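Local coordinates for protein glucoamylase (Thermoanaerobacterium thermosaccharolyticum, PDB 1LF6) that hydrolyses terminal alpha-1,4-linked glucose units from the non-reducing ends of starch-like chains, probably releasing beta-D-glucose, at residues N271-N274 with N275-E279; D412-S416 with L417-L421. All blocks are in the same frame, centred on the assembly; numbering follows the deposited sequence.

Interaction 1. Residues N271-N274 with N275-E279; sequences NLKN and NYIDE
Lys273 and Ile277 sit one helical turn apart and run alongside each other in the same direction. Ile277 is worth following outward. Its CB rests about equally far from the carbonyl oxygens of Lys273 and Asn274. With CG1 placed beside its own backbone N (chi1 -63°), the longer branch is swung back toward the preceding turn, and CG1 comes to 3.3 Å from Lys273 O. At the tip, Ile277 CD1 stays near the same carbonyl, 3.7 Å from Lys273 O, and also touches the aliphatic part of the lysine, 4.1 Å from Lys273 CG, a loose apolar touch. The lysine chain runs on extended past that point, and its NZ forms a salt bridge with Asp123, while Phe100 adds a cation-pi contact.

Beneath the side chains the backbone makes four successive i to i+4 bonds, of which Ile277 N to Lys273 O is the straightest (N-H...O 168°) and Asp278 N to Asn274 O is among them at 2.8 Å. Two polar side chains fold back on this ladder without bonding to it. The Asp278 carboxylate brings OD2 to 2.8 Å from Asn274 O; as both are acceptors, the approach is not a hydrogen bond and is probably unfavourable. Asn275 likewise lays its amide against Asn271 O, with ND2 3.2 Å away but badly angled for a bond. The side-chain amides of Asn271 and Asn275 stand with their planes 62° apart, OD1 of Asn271 being 4.0 Å from ND2 of Asn275.

On the buried side, Leu272 packs on Phe125 and Tyr276 on Thr126, both of strand 118-126, and the Tyr276 hydroxyl bonds to Leu105 O. The result is a regular amphipathic alpha-helix, asparagine-rich outside and anchored inside, laid against the beta-sandwich of the N-terminal domain.

Interaction 2. Residues D412-S416 with L417-L421; sequences DLYDS and LVKPL
Tyr414 meets two residues of the next turn, Val418 and Lys419. Its CD1 lies 3.8 Å from Val418 CG1, the valine set roughly perpendicular to the tyrosine. Lys419 CB stands 4.1 Å above one face of the ring, displaced toward the rim, and further along the lysine CD comes near the tyrosine OH. The ring is brought here by CG lying opposite the backbone N (chi1 180°). On the other flank Leu413 and Leu417 touch through their CB atoms.

The backbone sets this spacing. Leu413 O takes two N-H groups, from Leu417 at 2.7 Å and from Val418 at 3.1 Å, and Tyr414 O receives Lys419 N at 2.8 Å in a nearly straight bond, so the opening turn is of the wider pi type. Pro420 has no N-H to continue the pattern; its CD lies 3.3 Å from Asp415 O, and the helix kinks there.

Farther out, the Tyr414 hydroxyl bonds to Asp467, and Lys419 NZ pairs with Asp423. With an alanine in place of Tyr414, Asp467 would probably lose this hydrogen-bond partner, and a gap would be likely to open beside Val418 and Lys419. Tyr414 and Val418 face helix 445-464, Tyr414 and Lys419 also reach helix 468-489, and Leu417 packs between helices 358-375 and 395-407.

In the fold
Each contact is local to its own helix, interaction 2 including the 3-10 lead-in at 412-413, and they belong to different domains, their centres 41 Å apart and their nearest atoms about 26 Å apart. Interaction 1 lies on helix 269-284, which rides on the beta-sandwich: one side packs on strand 118-126 and nearby loops, the other carries exposed asparagines and an aspartate. Interaction 2, at the start of helix 414-428, is packed among helices of the (alpha/alpha) barrel, and more of its touching residues are buried. Its contacts lean on apolar and aromatic packing, whereas interaction 1 is largely a backbone ladder with polar groups outside. Regular alpha bonding in 271-279 contrasts with the widened, proline-kinked turns of 412-421. Neither lies at the probable catalytic glutamates.

Interaction 1. Residues N271-N274 with N275-E279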
ATOM      1  N   ASN A 271     -24.579 -16.421  -1.552  1.00 35.98           N
ATOM      2  CA  ASN A 271     -23.626 -17.503  -1.748  1.00 36.70           C
ATOM      3  C   ASN A 271     -22.246 -16.935  -2.082  1.00 35.29           C
ATOM      4  O   ASN A 271     -21.243 -17.346  -1.503  1.00 33.78           O
ATOM      5  CB  ASN A 271     -24.092 -18.426  -2.874  1.00 39.55           C
ATOM      6  CG  ASN A 271     -24.238 -19.859  -2.420  1.00 42.78           C
ATOM      7  OD1 ASN A 271     -23.303 -20.447  -1.869  1.00 43.03           O
ATOM      8  ND2 ASN A 271     -25.415 -20.436  -2.652  1.00 44.13           N
ATOM      9  N   LEU A 272     -22.206 -15.994  -3.022  1.00 34.28           N
ATOM     10  CA  LEU A 272     -20.953 -15.364  -3.428  1.00 33.94           C
ATOM     11  C   LEU A 272     -20.314 -14.654  -2.249  1.00 31.76           C
ATOM     12  O   LEU A 272     -19.114 -14.771  -2.011  1.00 30.72           O
ATOM     13  CB  LEU A 272     -21.196 -14.341  -4.541  1.00 35.01           C
ATOM     14  CG  LEU A 272     -21.468 -14.841  -5.959  1.00 37.65           C
ATOM     15  CD1 LEU A 272     -21.750 -13.647  -6.857  1.00 36.87           C
ATOM     16  CD2 LEU A 272     -20.271 -15.629  -6.477  1.00 37.67           C
ATOM     17  N   LYS A 273     -21.132 -13.911  -1.516  1.00 29.66           N
ATOM     18  CA  LYS A 273     -20.661 -13.166  -0.365  1.00 28.45           C
ATOM     19  C   LYS A 273     -20.106 -14.097   0.712  1.00 28.49           C
ATOM     20  O   LYS A 273     -19.003 -13.884   1.220  1.00 28.33           O
ATOM     21  CB  LYS A 273     -21.800 -12.320   0.198  1.00 27.30           C
ATOM     22  CG  LYS A 273     -21.392 -11.407   1.334  1.00 27.22           C
ATOM     23  CD  LYS A 273     -22.554 -10.537   1.763  1.00 25.96           C
ATOM     24  CE  LYS A 273     -22.253  -9.830   3.066  1.00 27.39           C
ATOM     25  NZ  LYS A 273     -23.450  -9.104   3.567  1.00 30.12           N
ATOM     26  N   ASN A 274     -20.864 -15.132   1.057  1.00 26.83           N
ATOM     27  CA  ASN A 274     -20.413 -16.072   2.067  1.00 25.72           C
ATOM     28  C   ASN A 274     -19.134 -16.795   1.637  1.00 24.91           C
ATOM     29  O   ASN A 274     -18.252 -17.043   2.460  1.00 23.90           O
ATOM     30  CB  ASN A 274     -21.515 -17.094   2.387  1.00 29.52           C
ATOM     31  CG  ASN A 274     -22.729 -16.459   3.057  1.00 30.86           C
ATOM     32  OD1 ASN A 274     -22.595 -15.546   3.871  1.00 33.67           O
ATOM     33  ND2 ASN A 274     -23.916 -16.951   2.723  1.00 31.79           N
ATOM     34  N   ASN A 275     -19.034 -17.132   0.354  1.00 22.71           N
ATOM     35  CA  ASN A 275     -17.847 -17.816  -0.156  1.00 24.86           C
ATOM     36  C   ASN A 275     -16.629 -16.902  -0.047  1.00 24.51           C
ATOM     37  O   ASN A 275     -15.518 -17.354   0.236  1.00 21.55           O
ATOM     38  CB  ASN A 275     -18.043 -18.224  -1.622  1.00 26.67           C
ATOM     39  CG  ASN A 275     -19.056 -19.349  -1.792  1.00 29.85           C
ATOM     40  OD1 ASN A 275     -19.411 -19.711  -2.913  1.00 32.60           O
ATOM     41  ND2 ASN A 275     -19.517 -19.909  -0.680  1.00 30.06           N
ATOM     42  N   TYR A 276     -16.844 -15.612  -0.287  1.00 24.55           N
ATOM     43  CA  TYR A 276     -15.764 -14.638  -0.211  1.00 25.38           C
ATOM     44  C   TYR A 276     -15.268 -14.581   1.227  1.00 25.66           C
ATOM     45  O   TYR A 276     -14.065 -14.686   1.489  1.00 25.92           O
ATOM     46  CB  TYR A 276     -16.266 -13.256  -0.649  1.00 24.17           C
ATOM     47  CG  TYR A 276     -15.215 -12.164  -0.623  1.00 21.51           C
ATOM     48  CD1 TYR A 276     -14.366 -11.950  -1.710  1.00 21.74           C
ATOM     49  CD2 TYR A 276     -15.075 -11.336   0.491  1.00 22.18           C
ATOM     50  CE1 TYR A 276     -13.401 -10.931  -1.688  1.00 19.50           C
ATOM     51  CE2 TYR A 276     -14.117 -10.319   0.524  1.00 22.06           C
ATOM     52  CZ  TYR A 276     -13.286 -10.122  -0.566  1.00 19.37           C
ATOM     53  OH  TYR A 276     -12.348  -9.114  -0.529  1.00 21.56           O
ATOM     54  N   ILE A 277     -16.211 -14.440   2.155  1.00 26.31           N
ATOM     55  CA  ILE A 277     -15.901 -14.365   3.579  1.00 28.23           C
ATOM     56  C   ILE A 277     -15.239 -15.636   4.111  1.00 28.90           C
ATOM     57  O   ILE A 277     -14.239 -15.563   4.827  1.00 28.73           O
ATOM     58  CB  ILE A 277     -17.180 -14.078   4.405  1.00 28.31           C
ATOM     59  CG1 ILE A 277     -17.746 -12.712   4.018  1.00 27.88           C
ATOM     60  CG2 ILE A 277     -16.871 -14.124   5.895  1.00 28.38           C
ATOM     61  CD1 ILE A 277     -19.112 -12.414   4.622  1.00 29.93           C
ATOM     62  N   ASP A 278     -15.793 -16.796   3.760  1.00 29.27           N
ATOM     63  CA  ASP A 278     -15.247 -18.072   4.224  1.00 29.43           C
ATOM     64  C   ASP A 278     -13.792 -18.268   3.811  1.00 27.29           C
ATOM     65  O   ASP A 278     -12.978 -18.750   4.596  1.00 25.83           O
ATOM     66  CB  ASP A 278     -16.069 -19.256   3.692  1.00 31.08           C
ATOM     67  CG  ASP A 278     -17.482 -19.286   4.240  1.00 33.47           C
ATOM     68  OD1 ASP A 278     -17.675 -18.930   5.423  1.00 34.79           O
ATOM     69  OD2 ASP A 278     -18.402 -19.683   3.491  1.00 36.33           O
ATOM     70  N   GLU A 279     -13.473 -17.902   2.574  1.00 25.66           N
ATOM     71  CA  GLU A 279     -12.112 -18.054   2.075  1.00 26.53           C
ATOM     72  C   GLU A 279     -11.131 -17.243   2.913  1.00 25.29           C
ATOM     73  O   GLU A 279     -10.046 -17.721   3.258  1.00 24.53           O
ATOM     74  CB  GLU A 279     -12.029 -17.620   0.610  1.00 27.76           C
ATOM     75  CG  GLU A 279     -11.312 -18.623  -0.277  1.00 32.92           C
ATOM     76  CD  GLU A 279     -11.262 -18.206  -1.738  1.00 35.28           C
ATOM     77  OE1 GLU A 279     -10.794 -19.016  -2.570  1.00 39.33           O
ATOM     78  OE2 GLU A 279     -11.686 -17.076  -2.061  1.00 36.30           O
TER

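Interaction 2. Residues D412-S416 with L417-L421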
ATOM      1  N   ASP A 412      19.259 -23.769   1.018  1.00 23.81           N
ATOM      2  CA  ASP A 412      19.276 -24.246  -0.359  1.00 24.62           C
ATOM      3  C   ASP A 412      19.471 -23.081  -1.330  1.00 25.16           C
ATOM      4  O   ASP A 412      19.757 -23.289  -2.503  1.00 24.91           O
ATOM      5  CB  ASP A 412      17.958 -24.955  -0.659  1.00 24.74           C
ATOM      6  CG  ASP A 412      16.759 -24.053  -0.445  1.00 25.82           C
ATOM      7  OD1 ASP A 412      16.131 -23.639  -1.444  1.00 27.83           O
ATOM      8  OD2 ASP A 412      16.450 -23.745   0.723  1.00 26.81           O
ATOM      9  N   LEU A 413      19.321 -21.855  -0.835  1.00 25.21           N
ATOM     10  CA  LEU A 413      19.470 -20.674  -1.685  1.00 24.99           C
ATOM     11  C   LEU A 413      20.863 -20.049  -1.617  1.00 25.99           C
ATOM     12  O   LEU A 413      21.090 -18.953  -2.137  1.00 25.50           O
ATOM     13  CB  LEU A 413      18.419 -19.624  -1.306  1.00 23.43           C
ATOM     14  CG  LEU A 413      16.948 -20.018  -1.463  1.00 23.42           C
ATOM     15  CD1 LEU A 413      16.064 -18.882  -0.971  1.00 23.82           C
ATOM     16  CD2 LEU A 413      16.652 -20.349  -2.926  1.00 22.60           C
ATOM     17  N   TYR A 414      21.800 -20.755  -0.990  1.00 26.88           N
ATOM     18  CA  TYR A 414      23.159 -20.247  -0.846  1.00 28.81           C
ATOM     19  C   TYR A 414      23.831 -19.867  -2.166  1.00 28.55           C
ATOM     20  O   TYR A 414      24.360 -18.762  -2.298  1.00 28.64           O
ATOM     21  CB  TYR A 414      24.036 -21.267  -0.109  1.00 28.25           C
ATOM     22  CG  TYR A 414      25.461 -20.800   0.072  1.00 29.86           C
ATOM     23  CD1 TYR A 414      25.760 -19.723   0.904  1.00 29.98           C
ATOM     24  CD2 TYR A 414      26.508 -21.411  -0.621  1.00 30.08           C
ATOM     25  CE1 TYR A 414      27.062 -19.263   1.041  1.00 31.01           C
ATOM     26  CE2 TYR A 414      27.815 -20.959  -0.490  1.00 30.95           C
ATOM     27  CZ  TYR A 414      28.086 -19.884   0.342  1.00 31.02           C
ATOM     28  OH  TYR A 414      29.373 -19.422   0.469  1.00 29.43           O
ATOM     29  N   ASP A 415      23.817 -20.777  -3.137  1.00 29.25           N
ATOM     30  CA  ASP A 415      24.444 -20.528  -4.435  1.00 29.61           C
ATOM     31  C   ASP A 415      23.751 -19.475  -5.287  1.00 28.70           C
ATOM     32  O   ASP A 415      24.410 -18.646  -5.912  1.00 29.46           O
ATOM     33  CB  ASP A 415      24.527 -21.822  -5.261  1.00 32.17           C
ATOM     34  CG  ASP A 415      25.506 -22.826  -4.689  1.00 34.58           C
ATOM     35  OD1 ASP A 415      26.688 -22.468  -4.491  1.00 35.42           O
ATOM     36  OD2 ASP A 415      25.095 -23.983  -4.448  1.00 37.91           O
ATOM     37  N   SER A 416      22.424 -19.506  -5.320  1.00 28.12           N
ATOM     38  CA  SER A 416      21.677 -18.569  -6.152  1.00 28.07           C
ATOM     39  C   SER A 416      21.318 -17.227  -5.512  1.00 26.98           C
ATOM     40  O   SER A 416      21.051 -16.258  -6.226  1.00 26.40           O
ATOM     41  CB  SER A 416      20.393 -19.237  -6.652  1.00 28.82           C
ATOM     42  OG  SER A 416      19.514 -19.524  -5.576  1.00 30.42           O
ATOM     43  N   LEU A 417      21.324 -17.160  -4.184  1.00 25.41           N
ATOM     44  CA  LEU A 417      20.944 -15.926  -3.499  1.00 25.16           C
ATOM     45  C   LEU A 417      21.978 -15.352  -2.530  1.00 23.50           C
ATOM     46  O   LEU A 417      22.452 -14.226  -2.701  1.00 23.28           O
ATOM     47  CB  LEU A 417      19.626 -16.159  -2.750  1.00 24.37           C
ATOM     48  CG  LEU A 417      18.866 -15.010  -2.071  1.00 27.29           C
ATOM     49  CD1 LEU A 417      19.663 -14.434  -0.900  1.00 25.54           C
ATOM     50  CD2 LEU A 417      18.570 -13.943  -3.102  1.00 27.04           C
ATOM     51  N   VAL A 418      22.322 -16.130  -1.513  1.00 21.81           N
ATOM     52  CA  VAL A 418      23.257 -15.693  -0.485  1.00 20.32           C
ATOM     53  C   VAL A 418      24.651 -15.319  -0.962  1.00 21.52           C
ATOM     54  O   VAL A 418      25.100 -14.193  -0.738  1.00 22.87           O
ATOM     55  CB  VAL A 418      23.369 -16.757   0.631  1.00 19.66           C
ATOM     56  CG1 VAL A 418      24.348 -16.298   1.699  1.00 16.38           C
ATOM     57  CG2 VAL A 418      21.983 -17.011   1.240  1.00 16.89           C
ATOM     58  N   LYS A 419      25.338 -16.246  -1.622  1.00 20.94           N
ATOM     59  CA  LYS A 419      26.693 -15.971  -2.088  1.00 21.63           C
ATOM     60  C   LYS A 419      26.789 -14.779  -3.041  1.00 19.85           C
ATOM     61  O   LYS A 419      27.624 -13.899  -2.850  1.00 20.99           O
ATOM     62  CB  LYS A 419      27.300 -17.227  -2.730  1.00 21.73           C
ATOM     63  CG  LYS A 419      28.712 -17.042  -3.256  1.00 25.01           C
ATOM     64  CD  LYS A 419      29.460 -18.375  -3.287  1.00 28.59           C
ATOM     65  CE  LYS A 419      30.692 -18.302  -4.173  1.00 28.94           C
ATOM     66  NZ  LYS A 419      31.553 -17.130  -3.866  1.00 31.11           N
ATOM     67  N   PRO A 420      25.942 -14.727  -4.081  1.00 20.34           N
ATOM     68  CA  PRO A 420      26.063 -13.564  -4.971  1.00 20.67           C
ATOM     69  C   PRO A 420      25.827 -12.215  -4.276  1.00 20.66           C
ATOM     70  O   PRO A 420      26.528 -11.238  -4.551  1.00 20.21           O
ATOM     71  CB  PRO A 420      25.043 -13.856  -6.076  1.00 21.95           C
ATOM     72  CG  PRO A 420      24.078 -14.823  -5.433  1.00 26.03           C
ATOM     73  CD  PRO A 420      24.966 -15.699  -4.598  1.00 21.47           C
ATOM     74  N   LEU A 421      24.857 -12.159  -3.369  1.00 19.70           N
ATOM     75  CA  LEU A 421      24.574 -10.911  -2.662  1.00 17.79           C
ATOM     76  C   LEU A 421      25.671 -10.579  -1.661  1.00 17.59           C
ATOM     77  O   LEU A 421      26.063  -9.420  -1.528  1.00 16.98           O
ATOM     78  CB  LEU A 421      23.218 -10.984  -1.953  1.00 14.29           C
ATOM     79  CG  LEU A 421      21.992 -10.980  -2.867  1.00 15.11           C
ATOM     80  CD1 LEU A 421      20.733 -11.075  -2.022  1.00 15.17           C
ATOM     81  CD2 LEU A 421      21.978  -9.700  -3.719  1.00 13.83           C
TER